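Glutamate ABC superfamily ATP binding cassette transporter, binding protein (Enterococcus faecium DO, PDB 5EYF) binds glutamate in the cleft between its two lobes and probably delivers it to a partner ABC transporter for uptake. Local coordinates at residues E5-R10 and N78-I83; I17-K22 and K47-K52; T69-L74 and K93-F98; I202-N205 and N210-K213. One frame throughout, in Å; residues are numbered along the deposited sequence. Where two conformers were deposited one is given.

Overall arrangement
All four contacts lie in the same lobe, where helices pack against strands. Contacts 1, 2 and 4 are buried, contact 3 only partly so. Contacts 1 and 2 hold neighbouring strands of one parallel sheet, 81-82 and 16-21. Contacts 3 and 4 hold the antiparallel pair 96-98 and 198-205, and a probable backbone bond from Ile82 to Ala203 links 198-205 to strand 81-82. Chemistry varies with place: contact 1 is built on a salt bridge, contact 2 on an indole-to-hydroxyl hydrogen bond beside apolar packing, and contacts 3 and 4 have no hydrogen bonds across them. Lys22 of contact 2 and Arg70 of contact 3 both reach the bound glutamate.

Contact 1. Residues E5-R10 and N78-I83; sequences EDILER and NIDAII
Asp80 OD1 is gripped by the guanidinium of Arg10: NH1 donates to it over 2.7 Å in a nearly straight bond (168°), while NH2 adds a weak one at 3.4 Å. The oxygen is met on its syn side, somewhat out of the carboxylate plane, yet it lies almost within the guanidinium plane; the two flat groups are 20° apart. A water fills the angle beside them, accepting from Arg10 NH2 at 3.1 Å and lying 2.9 Å from Asp80 OD1. Arg10 gets there by a bent chain, turned at chi2 and again at chi3 (-63°).

The arrangement joins the start of helix 7-14 to the entry of strand 81-82, which lies beside strand 16-21 in the parallel sheet of this lobe of the solute-binding fold and is also bonded through Ile82 to Ala203 of strand 198-205. Asp6 caps that helix, its OD1 accepting from Glu9 N at 2.9 Å.

Beside the ion pair, Ile7 slides past Asp80 in the opposite direction. Its CD1 comes within 3.6 Å of Asp80 O, and its CG2 lies 3.8 Å from Asp80 CG, so a methyl lies over one face of the carboxylate. The other carboxylate oxygen, Asp80 OD2, accepts from the backbone N of Ile18 in the adjacent strand.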
loop_
_atom_site.group_PDB
_atom_site.type_symbol
_atom_site.label_atom_id
_atom_site.label_comp_id
_atom_site.label_asym_id
_atom_site.label_seq_id
_atom_site.Cartn_x
_atom_site.Cartn_y
_atom_site.Cartn_z
ATOM N N GLU B 5 -31.753 -9.710 -0.341
ATOM C CA GLU B 5 -31.807 -10.620 0.797
ATOM C C GLU B 5 -30.503 -10.542 1.581
ATOM O O GLU B 5 -29.414 -10.574 1.000
ATOM C CB GLU B 5 -32.063 -12.054 0.335
ATOM C CG GLU B 5 -32.194 -13.057 1.484
ATOM C CD GLU B 5 -32.449 -14.486 1.009
ATOM O OE1 GLU B 5 -31.934 -14.860 -0.067
ATOM O OE2 GLU B 5 -33.164 -15.236 1.714
ATOM N N ASP B 6 -30.617 -10.425 2.903
ATOM C CA ASP B 6 -29.440 -10.245 3.739
ATOM C C ASP B 6 -28.568 -11.500 3.739
ATOM O O ASP B 6 -29.049 -12.599 4.004
ATOM C CB ASP B 6 -29.875 -9.896 5.161
ATOM C CG ASP B 6 -28.709 -9.623 6.061
ATOM O OD1 ASP B 6 -28.176 -10.580 6.654
ATOM O OD2 ASP B 6 -28.282 -8.450 6.141
ATOM N N ILE B 7 -27.271 -11.333 3.456
ATOM C CA ILE B 7 -26.407 -12.500 3.244
ATOM C C ILE B 7 -26.190 -13.285 4.543
ATOM O O ILE B 7 -26.224 -14.522 4.544
ATOM C CB ILE B 7 -25.083 -12.052 2.597
ATOM C CG1 ILE B 7 -25.326 -11.690 1.131
ATOM C CG2 ILE B 7 -24.006 -13.135 2.739
ATOM C CD1 ILE B 7 -24.280 -10.723 0.556
ATOM N N LEU B 8 -26.002 -12.600 5.679
ATOM C CA LEU B 8 -25.892 -13.339 6.944
ATOM C C LEU B 8 -27.191 -14.049 7.319
ATOM O O LEU B 8 -27.165 -15.158 7.878
ATOM C CB LEU B 8 -25.486 -12.408 8.081
ATOM C CG LEU B 8 -24.006 -12.150 8.260
ATOM C CD1 LEU B 8 -23.833 -11.367 9.554
ATOM C CD2 LEU B 8 -23.194 -13.434 8.281
ATOM N N GLU B 9 -28.337 -13.402 7.095
ATOM C CA GLU B 9 -29.598 -14.069 7.391
ATOM C C GLU B 9 -29.740 -15.330 6.546
ATOM O O GLU B 9 -30.080 -16.405 7.067
ATOM C CB GLU B 9 -30.782 -13.125 7.173
ATOM C CG GLU B 9 -30.925 -12.068 8.259
ATOM C CD GLU B 9 -32.122 -11.174 8.060
ATOM O OE1 GLU B 9 -32.890 -11.395 7.099
ATOM O OE2 GLU B 9 -32.281 -10.237 8.870
ATOM N N ARG B 10 -29.421 -15.228 5.249
ATOM C CA ARG B 10 -29.541 -16.385 4.367
ATOM C C ARG B 10 -28.637 -17.509 4.837
ATOM O O ARG B 10 -29.019 -18.676 4.788
ATOM C CB ARG B 10 -29.203 -16.008 2.920
ATOM C CG ARG B 10 -29.484 -17.166 1.940
ATOM C CD ARG B 10 -28.489 -17.242 0.774
ATOM N NE ARG B 10 -28.540 -16.065 -0.085
ATOM C CZ ARG B 10 -27.476 -15.372 -0.474
ATOM N NH1 ARG B 10 -26.261 -15.742 -0.094
ATOM N NH2 ARG B 10 -27.630 -14.307 -1.248
ATOM N N ASN B 78 -25.507 -12.864 -7.609
ATOM C CA ASN B 78 -25.005 -14.184 -7.990
ATOM C C ASN B 78 -23.948 -14.677 -7.025
ATOM O O ASN B 78 -23.734 -15.890 -6.898
ATOM C CB ASN B 78 -24.384 -14.172 -9.391
ATOM C CG ASN B 78 -25.364 -13.823 -10.466
ATOM O OD1 ASN B 78 -26.125 -12.863 -10.341
ATOM N ND2 ASN B 78 -25.333 -14.590 -11.558
ATOM N N ILE B 79 -23.219 -13.744 -6.416
ATOM C CA ILE B 79 -22.179 -14.032 -5.445
ATOM C C ILE B 79 -22.407 -13.091 -4.272
ATOM O O ILE B 79 -23.050 -12.049 -4.411
ATOM C CB ILE B 79 -20.768 -13.831 -6.034
ATOM C CG1 ILE B 79 -20.660 -12.422 -6.610
ATOM C CG2 ILE B 79 -20.501 -14.860 -7.106
ATOM C CD1 ILE B 79 -19.306 -12.095 -7.215
ATOM N N ASP B 80 -21.876 -13.479 -3.104
ATOM C CA ASP B 80 -21.997 -12.689 -1.881
ATOM C C ASP B 80 -20.859 -11.693 -1.728
ATOM O O ASP B 80 -21.008 -10.669 -1.042
ATOM C CB ASP B 80 -22.015 -13.614 -0.648
ATOM C CG ASP B 80 -23.172 -14.607 -0.676
ATOM O OD1 ASP B 80 -24.276 -14.252 -1.191
ATOM O OD2 ASP B 80 -22.955 -15.750 -0.188
ATOM N N ALA B 81 -19.708 -11.997 -2.312
ATOM C CA ALA B 81 -18.536 -11.143 -2.153
ATOM C C ALA B 81 -17.598 -11.411 -3.315
ATOM O O ALA B 81 -17.563 -12.534 -3.847
ATOM C CB ALA B 81 -17.827 -11.423 -0.806
ATOM N N ILE B 82 -16.838 -10.372 -3.698
ATOM C CA ILE B 82 -15.760 -10.488 -4.675
ATOM C C ILE B 82 -14.439 -10.536 -3.935
ATOM O O ILE B 82 -14.107 -9.606 -3.187
ATOM C CB ILE B 82 -15.719 -9.310 -5.655
ATOM C CG1 ILE B 82 -17.026 -9.124 -6.416
ATOM C CG2 ILE B 82 -14.559 -9.506 -6.621
ATOM C CD1 ILE B 82 -17.074 -7.729 -7.113
ATOM N N ILE B 83 -13.674 -11.605 -4.123
ATOM C CA ILE B 83 -12.278 -11.604 -3.691
ATOM C C ILE B 83 -11.469 -12.036 -4.913
ATOM O O ILE B 83 -11.343 -13.225 -5.222
ATOM C CB ILE B 83 -12.018 -12.457 -2.430
ATOM C CG1 ILE B 83 -10.607 -12.183 -1.904
ATOM C CG2 ILE B 83 -12.304 -13.959 -2.587
ATOM C CD1 ILE B 83 -10.390 -12.826 -0.526
HETATM O O HOH W 1 -25.773 -12.114 -2.345
HETATM O O HOH W 2 -24.733 -17.469 0.741
#

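Contact 2. Residues I17-K22 and K47-K52; sequences IIWGVK and KAITKK. With GLU (glutamic acid), chain E.
Strand 17-21 and helix 47-52 run close to antiparallel, at 158°, with their axes 9.9 Å apart at closest approach. Such a placement belongs to a beta-alpha-beta crossover: strand 16-21 and its parallel neighbour 59-64 are linked through helix 41-54, which packs on the sheet, although a small antiparallel sheet is inserted on the way.

Trp19 carries the contact. With CG anti to the carbonyl carbon (chi1 -63°), the indole projects toward the helix and presents its edge there. NE1 donates to Thr50 OG1 at 2.9 Å, along a bond that is bent (146°) and tilted from the ring plane. The hydroxyl is itself tied to Ala46 O one helical turn back, and this second link helps fix its rotation, so a buried indole N-H meets an oriented partner. Farther along the same edge, Ile49 crosses the ring at about a right angle and sets CG2 3.8 Å from Trp19 CH2. Ile17 packs on the threonine's methyl, its CD1 4.1 Å from Thr50 CG2, while its CG2 sits 3.2 Å above the plane of the Trp19 ring, offset toward the rim.

Later in the chain, Lys22 reaches into the ligand site, where Ser67, Arg70 and Arg92 also bind the glutamate. The lysine chain, bent at chi2 and chi4, brings NZ to 2.9 Å from OE1 of the ligand.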
loop_
_atom_site.group_PDB
_atom_site.type_symbol
_atom_site.label_atom_id
_atom_site.label_comp_id
_atom_site.label_asym_id
_atom_site.label_seq_id
_atom_site.Cartn_x
_atom_site.Cartn_y
_atom_site.Cartn_z
ATOM N N ILE B 17 -21.198 -19.439 2.102
ATOM C CA ILE B 17 -20.907 -18.147 1.493
ATOM C C ILE B 17 -20.409 -18.400 0.076
ATOM O O ILE B 17 -19.604 -19.309 -0.150
ATOM C CB ILE B 17 -19.868 -17.344 2.291
ATOM C CG1 ILE B 17 -20.398 -17.074 3.695
ATOM C CG2 ILE B 17 -19.497 -16.031 1.536
ATOM C CD1 ILE B 17 -19.379 -16.405 4.549
ATOM N N ILE B 18 -20.911 -17.614 -0.879
ATOM C CA ILE B 18 -20.595 -17.765 -2.295
ATOM C C ILE B 18 -19.648 -16.643 -2.701
ATOM O O ILE B 18 -20.004 -15.461 -2.630
ATOM C CB ILE B 18 -21.859 -17.726 -3.159
ATOM C CG1 ILE B 18 -22.875 -18.773 -2.679
ATOM C CG2 ILE B 18 -21.491 -17.954 -4.617
ATOM C CD1 ILE B 18 -24.145 -18.777 -3.468
ATOM N N TRP B 19 -18.459 -17.014 -3.147
ATOM C CA TRP B 19 -17.382 -16.064 -3.397
ATOM C C TRP B 19 -17.100 -15.998 -4.884
ATOM O O TRP B 19 -16.964 -17.037 -5.534
ATOM C CB TRP B 19 -16.083 -16.449 -2.692
ATOM C CG TRP B 19 -16.149 -16.482 -1.220
ATOM C CD1 TRP B 19 -16.548 -17.525 -0.448
ATOM C CD2 TRP B 19 -15.766 -15.430 -0.323
ATOM N NE1 TRP B 19 -16.442 -17.194 0.889
ATOM C CE2 TRP B 19 -15.956 -15.913 0.991
ATOM C CE3 TRP B 19 -15.270 -14.138 -0.502
ATOM C CZ2 TRP B 19 -15.710 -15.139 2.121
ATOM C CZ3 TRP B 19 -14.980 -13.375 0.621
ATOM C CH2 TRP B 19 -15.216 -13.870 1.921
ATOM N N GLY B 20 -17.016 -14.780 -5.412
ATOM C CA GLY B 20 -16.548 -14.565 -6.759
ATOM C C GLY B 20 -15.041 -14.418 -6.826
ATOM O O GLY B 20 -14.469 -13.511 -6.206
ATOM N N VAL B 21 -14.371 -15.309 -7.561
ATOM C CA VAL B 21 -12.913 -15.359 -7.627
ATOM C C VAL B 21 -12.486 -15.452 -9.076
ATOM O O VAL B 21 -13.242 -15.913 -9.934
ATOM C CB VAL B 21 -12.330 -16.563 -6.828
ATOM C CG1 VAL B 21 -12.599 -16.430 -5.323
ATOM C CG2 VAL B 21 -12.885 -17.910 -7.368
ATOM N N LYS B 22 -11.251 -15.016 -9.342
ATOM C CA LYS B 22 -10.654 -15.267 -10.638
ATOM C C LYS B 22 -10.415 -16.758 -10.819
ATOM O O LYS B 22 -10.174 -17.493 -9.851
ATOM C CB LYS B 22 -9.334 -14.503 -10.789
ATOM C CG LYS B 22 -9.442 -12.976 -10.574
ATOM C CD LYS B 22 -10.545 -12.350 -11.411
ATOM C CE LYS B 22 -10.479 -10.811 -11.433
ATOM N NZ LYS B 22 -9.389 -10.231 -12.272
ATOM N N LYS B 47 -11.766 -19.044 2.092
ATOM C CA LYS B 47 -12.085 -20.209 2.924
ATOM C C LYS B 47 -11.896 -19.888 4.403
ATOM O O LYS B 47 -12.735 -20.255 5.239
ATOM C CB LYS B 47 -11.223 -21.401 2.511
ATOM C CG LYS B 47 -11.533 -21.922 1.117
ATOM C CD LYS B 47 -10.577 -23.010 0.728
ATOM C CE LYS B 47 -10.992 -23.637 -0.569
ATOM N NZ LYS B 47 -10.234 -24.904 -0.824
ATOM N N ALA B 48 -10.802 -19.206 4.745
ATOM C CA ALA B 48 -10.545 -18.887 6.145
ATOM C C ALA B 48 -11.604 -17.937 6.704
ATOM O O ALA B 48 -12.035 -18.082 7.857
ATOM C CB ALA B 48 -9.145 -18.287 6.281
ATOM N N ILE B 49 -12.047 -16.960 5.906
ATOM C CA ILE B 49 -13.074 -16.042 6.373
ATOM C C ILE B 49 -14.366 -16.788 6.608
ATOM O O ILE B 49 -15.054 -16.568 7.613
ATOM C CB ILE B 49 -13.279 -14.913 5.349
ATOM C CG1 ILE B 49 -12.060 -13.999 5.368
ATOM C CG2 ILE B 49 -14.556 -14.127 5.661
ATOM C CD1 ILE B 49 -12.083 -12.977 4.241
ATOM N N THR B 50 -14.718 -17.667 5.676
ATOM C CA THR B 50 -15.944 -18.427 5.821
ATOM C C THR B 50 -15.946 -19.243 7.107
ATOM O O THR B 50 -16.971 -19.323 7.803
ATOM C CB THR B 50 -16.123 -19.335 4.611
ATOM O OG1 THR B 50 -16.101 -18.526 3.428
ATOM C CG2 THR B 50 -17.503 -20.003 4.690
ATOM N N LYS B 51 -14.804 -19.824 7.467
ATOM C CA LYS B 51 -14.774 -20.584 8.720
ATOM C C LYS B 51 -14.899 -19.675 9.946
ATOM O O LYS B 51 -15.482 -20.082 10.966
ATOM C CB LYS B 51 -13.494 -21.423 8.795
ATOM C CG LYS B 51 -13.396 -22.524 7.727
ATOM C CD LYS B 51 -14.582 -23.493 7.781
ATOM C CE LYS B 51 -14.301 -24.752 6.944
ATOM N NZ LYS B 51 -15.502 -25.632 6.745
ATOM N N LYS B 52 -14.353 -18.459 9.888
ATOM C CA LYS B 52 -14.559 -17.520 10.990
ATOM C C LYS B 52 -16.027 -17.121 11.109
ATOM O O LYS B 52 -16.564 -17.023 12.220
ATOM C CB LYS B 52 -13.692 -16.266 10.800
ATOM C CG LYS B 52 -12.178 -16.489 10.857
ATOM C CD LYS B 52 -11.734 -17.137 12.154
ATOM C CE LYS B 52 -10.227 -17.012 12.309
ATOM N NZ LYS B 52 -9.806 -17.856 13.479
HETATM N N GLU E . -6.020 -4.857 -9.062
HETATM C CA GLU E . -6.334 -4.192 -10.337
HETATM C C GLU E . -7.819 -3.866 -10.414
HETATM O O GLU E . -8.592 -4.185 -9.501
HETATM C CB GLU E . -5.905 -5.046 -11.547
HETATM C CG GLU E . -6.303 -6.520 -11.470
HETATM C CD GLU E . -7.789 -6.787 -11.688
HETATM O OE1 GLU E . -8.272 -7.786 -11.145
HETATM O OE2 GLU E . -8.463 -6.066 -12.460
HETATM O OXT GLU E . -8.284 -3.251 -11.394
#

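Contact 3. Residues T69-L74 and K93-F98; sequences TRIPLL and KKQVDF. With GLU (glutamic acid), chain E.
Ile71, on the first turn of helix 70-75, faces Gln95 and Val96, and its side chain splits at CB into two branches. CG2, the branch anti to the backbone N, lies 3.7 Å from Gln95 OE1. CG1, anti to the carbonyl carbon (chi1 -69°), runs past Val96, with 4.2 Å between Ile71 CG1 and Val96 CG1. At the tip, CD1 meets the amide of Gln95, 3.5 Å from OE1 and about as near to NE2. The two side chains cross at about a right angle. Gln95 was modelled in two conformers, so this amide contact is less certain than the valine packing.

One turn on, Leu74 reaches the same valine, its CD2 3.8 Å from Val96 CG1. Val96 CG2 is turned elsewhere and rests 3.6 Å above one face of the Phe98 ring, offset toward the rim. No hydrogen bond crosses the contact.

Arg70 CG sits in the crowded position between backbone N and carbonyl carbon, from which an extended chain carries the guanidinium to the glutamate in the interlobe cleft: NH1 donates to OE1 at 2.8 Å and NH2 to OE2 at 3.1 Å, and NH2 also makes a weak bond to O of the ligand's other carboxylate.

Helix 70-75 turns Arg70 toward the ligand and, on another side, Ile71 and Leu74 toward residues 95-96; Leu74 also touches Ala203 of strand 198-205 and Ile82 of strand 81-82.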
loop_
_atom_site.group_PDB
_atom_site.type_symbol
_atom_site.label_atom_id
_atom_site.label_comp_id
_atom_site.label_asym_id
_atom_site.label_seq_id
_atom_site.Cartn_x
_atom_site.Cartn_y
_atom_site.Cartn_z
ATOM N N THR B 69 -16.847 -8.823 -15.216
ATOM C CA THR B 69 -18.112 -9.328 -14.715
ATOM C C THR B 69 -18.252 -9.236 -13.207
ATOM O O THR B 69 -19.359 -9.423 -12.697
ATOM C CB THR B 69 -18.305 -10.794 -15.121
ATOM O OG1 THR B 69 -17.277 -11.582 -14.507
ATOM C CG2 THR B 69 -18.236 -10.945 -16.644
ATOM N N ARG B 70 -17.185 -8.906 -12.474
ATOM C CA ARG B 70 -17.270 -9.100 -11.029
ATOM C C ARG B 70 -18.310 -8.179 -10.390
ATOM O O ARG B 70 -19.125 -8.632 -9.577
ATOM C CB ARG B 70 -15.893 -8.951 -10.374
ATOM C CG ARG B 70 -15.169 -7.653 -10.604
ATOM C CD ARG B 70 -13.744 -7.768 -10.104
ATOM N NE ARG B 70 -13.000 -6.588 -10.541
ATOM C CZ ARG B 70 -11.680 -6.483 -10.601
ATOM N NH1 ARG B 70 -10.879 -7.470 -10.193
ATOM N NH2 ARG B 70 -11.157 -5.351 -11.081
ATOM N N ILE B 71 -18.319 -6.890 -10.738
ATOM C CA ILE B 71 -19.308 -6.021 -10.092
ATOM C C ILE B 71 -20.725 -6.375 -10.577
ATOM O O ILE B 71 -21.630 -6.508 -9.746
ATOM C CB ILE B 71 -18.966 -4.529 -10.285
ATOM C CG1 ILE B 71 -17.698 -4.150 -9.490
ATOM C CG2 ILE B 71 -20.138 -3.653 -9.839
ATOM C CD1 ILE B 71 -17.371 -2.670 -9.614
ATOM N N PRO B 72 -20.994 -6.545 -11.880
ATOM C CA PRO B 72 -22.350 -6.976 -12.281
ATOM C C PRO B 72 -22.848 -8.223 -11.564
ATOM O O PRO B 72 -23.988 -8.227 -11.094
ATOM C CB PRO B 72 -22.205 -7.190 -13.795
ATOM C CG PRO B 72 -21.168 -6.207 -14.192
ATOM C CD PRO B 72 -20.162 -6.219 -13.052
ATOM N N LEU B 73 -22.000 -9.245 -11.389
ATOM C CA LEU B 73 -22.406 -10.458 -10.688
ATOM C C LEU B 73 -22.653 -10.198 -9.212
ATOM O O LEU B 73 -23.601 -10.738 -8.629
ATOM C CB LEU B 73 -21.337 -11.531 -10.857
ATOM C CG LEU B 73 -21.323 -12.130 -12.258
ATOM C CD1 LEU B 73 -20.059 -12.958 -12.461
ATOM C CD2 LEU B 73 -22.558 -12.988 -12.414
ATOM N N LEU B 74 -21.795 -9.386 -8.583
ATOM C CA LEU B 74 -22.016 -9.037 -7.184
ATOM C C LEU B 74 -23.325 -8.277 -7.000
ATOM O O LEU B 74 -24.120 -8.600 -6.111
ATOM C CB LEU B 74 -20.849 -8.205 -6.661
ATOM C CG LEU B 74 -20.974 -7.841 -5.174
ATOM C CD1 LEU B 74 -20.846 -9.058 -4.261
ATOM C CD2 LEU B 74 -19.882 -6.839 -4.804
ATOM N N LYS B 93 -16.064 2.521 -4.862
ATOM C CA LYS B 93 -16.864 2.667 -3.653
ATOM C C LYS B 93 -18.239 3.270 -3.929
ATOM O O LYS B 93 -19.126 3.178 -3.079
ATOM C CB LYS B 93 -16.079 3.482 -2.620
ATOM C CG LYS B 93 -14.888 2.673 -2.064
ATOM C CD LYS B 93 -14.044 3.437 -1.069
ATOM C CE LYS B 93 -14.858 3.841 0.130
ATOM N NZ LYS B 93 -14.038 4.265 1.301
ATOM N N LYS B 94 -18.454 3.866 -5.104
ATOM C CA LYS B 94 -19.815 4.223 -5.476
ATOM C C LYS B 94 -20.676 3.005 -5.766
ATOM O O LYS B 94 -21.906 3.089 -5.650
ATOM C CB LYS B 94 -19.797 5.121 -6.712
ATOM C CG LYS B 94 -18.851 6.273 -6.574
ATOM C CD LYS B 94 -19.233 7.123 -5.416
ATOM C CE LYS B 94 -18.527 8.456 -5.501
ATOM N NZ LYS B 94 -18.537 9.154 -4.193
ATOM N N GLN B 95 -20.049 1.892 -6.155
ATOM C CA GLN B 95 -20.720 0.687 -6.626
ATOM C C GLN B 95 -20.818 -0.395 -5.561
ATOM O O GLN B 95 -21.809 -1.139 -5.525
ATOM C CB GLN B 95 -19.975 0.117 -7.849
ATOM C CG GLN B 95 -19.881 1.057 -9.079
ATOM C CD GLN B 95 -18.980 0.510 -10.193
ATOM O OE1 GLN B 95 -19.436 -0.220 -11.083
ATOM N NE2 GLN B 95 -17.697 0.866 -10.148
ATOM N N VAL B 96 -19.802 -0.509 -4.698
ATOM C CA VAL B 96 -19.693 -1.592 -3.729
ATOM C C VAL B 96 -19.145 -1.030 -2.421
ATOM O O VAL B 96 -18.620 0.082 -2.361
ATOM C CB VAL B 96 -18.775 -2.729 -4.243
ATOM C CG1 VAL B 96 -19.210 -3.229 -5.634
ATOM C CG2 VAL B 96 -17.312 -2.277 -4.271
ATOM N N ASP B 97 -19.310 -1.799 -1.358
ATOM C CA ASP B 97 -18.557 -1.572 -0.139
ATOM C C ASP B 97 -17.335 -2.475 -0.175
ATOM O O ASP B 97 -17.339 -3.527 -0.825
ATOM C CB ASP B 97 -19.393 -1.876 1.102
ATOM C CG ASP B 97 -20.428 -0.807 1.404
ATOM O OD1 ASP B 97 -20.318 0.328 0.868
ATOM O OD2 ASP B 97 -21.352 -1.113 2.216
ATOM N N PHE B 98 -16.282 -2.071 0.527
ATOM C CA PHE B 98 -15.071 -2.874 0.591
ATOM C C PHE B 98 -14.712 -3.218 2.029
ATOM O O PHE B 98 -14.833 -2.374 2.931
ATOM C CB PHE B 98 -13.869 -2.127 -0.004
ATOM C CG PHE B 98 -13.822 -2.110 -1.519
ATOM C CD1 PHE B 98 -13.398 -3.222 -2.212
ATOM C CD2 PHE B 98 -14.102 -0.939 -2.225
ATOM C CE1 PHE B 98 -13.300 -3.215 -3.595
ATOM C CE2 PHE B 98 -13.998 -0.907 -3.619
ATOM C CZ PHE B 98 -13.589 -2.045 -4.306
HETATM N N GLU E . -6.020 -4.857 -9.062
HETATM C CA GLU E . -6.334 -4.192 -10.337
HETATM C C GLU E . -7.819 -3.866 -10.414
HETATM O O GLU E . -8.592 -4.185 -9.501
HETATM C CB GLU E . -5.905 -5.046 -11.547
HETATM C CG GLU E . -6.303 -6.520 -11.470
HETATM C CD GLU E . -7.789 -6.787 -11.688
HETATM O OE1 GLU E . -8.272 -7.786 -11.145
HETATM O OE2 GLU E . -8.463 -6.066 -12.460
HETATM O OXT GLU E . -8.284 -3.251 -11.394
#

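Contact 4. Residues I202-N205 and N210-K213; sequences IAIN and NFLK
Ile204 drives its CD1 methyl against the helix backbone, 3.6 Å from the CA of Leu212, the tight part of the contact. The same methyl lies 3.8 Å from Phe211 CD2 on one hand and 3.9 Å from Leu212 CD1 on the other, so it is wedged between two consecutive helix residues. Ile204 CG2 adds a touch at 3.9 Å from Phe211 CD2. The extended isoleucine chain (chi2 174°) carries CD1 this far from the strand, while Phe211, its CG anti to the backbone N (chi1 -179°), brings the CD2–CE2 side of its ring to meet it.

Elsewhere the join is looser. Leu212 is partly exposed to solvent, and Asn210 and Lys213 lie on the exposed side of the helix. On the buried side Phe211 continues inward onto Ala81 and Ile53.

Strand 198-205 is followed by helix 209-225, which packs against it, in one lobe of the two-lobed type II solute-binding fold; the strand pairs antiparallel with 96-98 through Ile204 and Asp97, and Ala203 bonds to Ile82 of strand 81-82. With hydrocarbon meeting hydrocarbon and no hydrogen bond between them, the helix is positioned here by shape and burial of apolar surface.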
loop_
_atom_site.group_PDB
_atom_site.type_symbol
_atom_site.label_atom_id
_atom_site.label_comp_id
_atom_site.label_asym_id
_atom_site.label_seq_id
_atom_site.Cartn_x
_atom_site.Cartn_y
_atom_site.Cartn_z
ATOM N N ILE B 202 -12.026 -6.877 -0.309
ATOM C CA ILE B 202 -13.153 -7.753 -0.627
ATOM C C ILE B 202 -14.363 -6.878 -0.883
ATOM O O ILE B 202 -14.747 -6.082 -0.026
ATOM C CB ILE B 202 -13.416 -8.748 0.513
ATOM C CG1 ILE B 202 -12.196 -9.650 0.673
ATOM C CG2 ILE B 202 -14.737 -9.569 0.280
ATOM C CD1 ILE B 202 -12.221 -10.447 2.020
ATOM N N ALA B 203 -14.989 -7.028 -2.061
ATOM C CA ALA B 203 -16.127 -6.195 -2.385
ATOM C C ALA B 203 -17.425 -6.893 -2.010
ATOM O O ALA B 203 -17.613 -8.078 -2.294
ATOM C CB ALA B 203 -16.126 -5.843 -3.870
ATOM N N ILE B 204 -18.327 -6.127 -1.403
ATOM C CA ILE B 204 -19.629 -6.594 -0.955
ATOM C C ILE B 204 -20.682 -5.612 -1.469
ATOM O O ILE B 204 -20.431 -4.403 -1.562
ATOM C CB ILE B 204 -19.636 -6.743 0.584
ATOM C CG1 ILE B 204 -18.610 -7.826 0.993
ATOM C CG2 ILE B 204 -21.046 -7.000 1.153
ATOM C CD1 ILE B 204 -18.401 -7.983 2.467
ATOM N N ASN B 205 -21.837 -6.125 -1.891
ATOM C CA ASN B 205 -22.840 -5.208 -2.423
ATOM C C ASN B 205 -23.270 -4.211 -1.350
ATOM O O ASN B 205 -23.186 -4.482 -0.145
ATOM C CB ASN B 205 -24.065 -5.982 -2.930
ATOM C CG ASN B 205 -24.928 -5.171 -3.868
ATOM O OD1 ASN B 205 -24.492 -4.147 -4.403
ATOM N ND2 ASN B 205 -26.159 -5.613 -4.069
ATOM N N ASN B 210 -24.272 -5.945 7.575
ATOM C CA ASN B 210 -23.994 -6.955 8.594
ATOM C C ASN B 210 -22.979 -7.969 8.089
ATOM O O ASN B 210 -22.091 -8.383 8.842
ATOM C CB ASN B 210 -25.275 -7.661 9.030
ATOM C CG ASN B 210 -26.239 -6.738 9.772
ATOM O OD1 ASN B 210 -25.829 -5.824 10.491
ATOM N ND2 ASN B 210 -27.524 -6.968 9.578
ATOM N N PHE B 211 -23.079 -8.367 6.811
ATOM C CA PHE B 211 -22.088 -9.282 6.239
ATOM C C PHE B 211 -20.720 -8.610 6.132
ATOM O O PHE B 211 -19.689 -9.220 6.447
ATOM C CB PHE B 211 -22.581 -9.777 4.880
ATOM C CG PHE B 211 -21.663 -10.744 4.190
ATOM C CD1 PHE B 211 -21.272 -11.917 4.802
ATOM C CD2 PHE B 211 -21.203 -10.481 2.906
ATOM C CE1 PHE B 211 -20.427 -12.809 4.156
ATOM C CE2 PHE B 211 -20.364 -11.376 2.245
ATOM C CZ PHE B 211 -19.968 -12.542 2.872
ATOM N N LEU B 212 -20.699 -7.341 5.720
ATOM C CA LEU B 212 -19.440 -6.597 5.660
ATOM C C LEU B 212 -18.752 -6.574 7.024
ATOM O O LEU B 212 -17.544 -6.830 7.129
ATOM C CB LEU B 212 -19.695 -5.171 5.156
ATOM C CG LEU B 212 -18.484 -4.239 5.177
ATOM C CD1 LEU B 212 -17.360 -4.713 4.248
ATOM C CD2 LEU B 212 -18.927 -2.831 4.777
ATOM N N LYS B 213 -19.511 -6.276 8.084
ATOM C CA LYS B 213 -18.946 -6.282 9.431
ATOM C C LYS B 213 -18.408 -7.658 9.799
ATOM O O LYS B 213 -17.347 -7.766 10.424
ATOM C CB LYS B 213 -19.997 -5.843 10.455
ATOM C CG LYS B 213 -20.200 -4.344 10.562
ATOM C CD LYS B 213 -21.243 -3.983 11.626
ATOM C CE LYS B 213 -22.443 -3.264 11.025
ATOM N NZ LYS B 213 -22.072 -2.000 10.351
#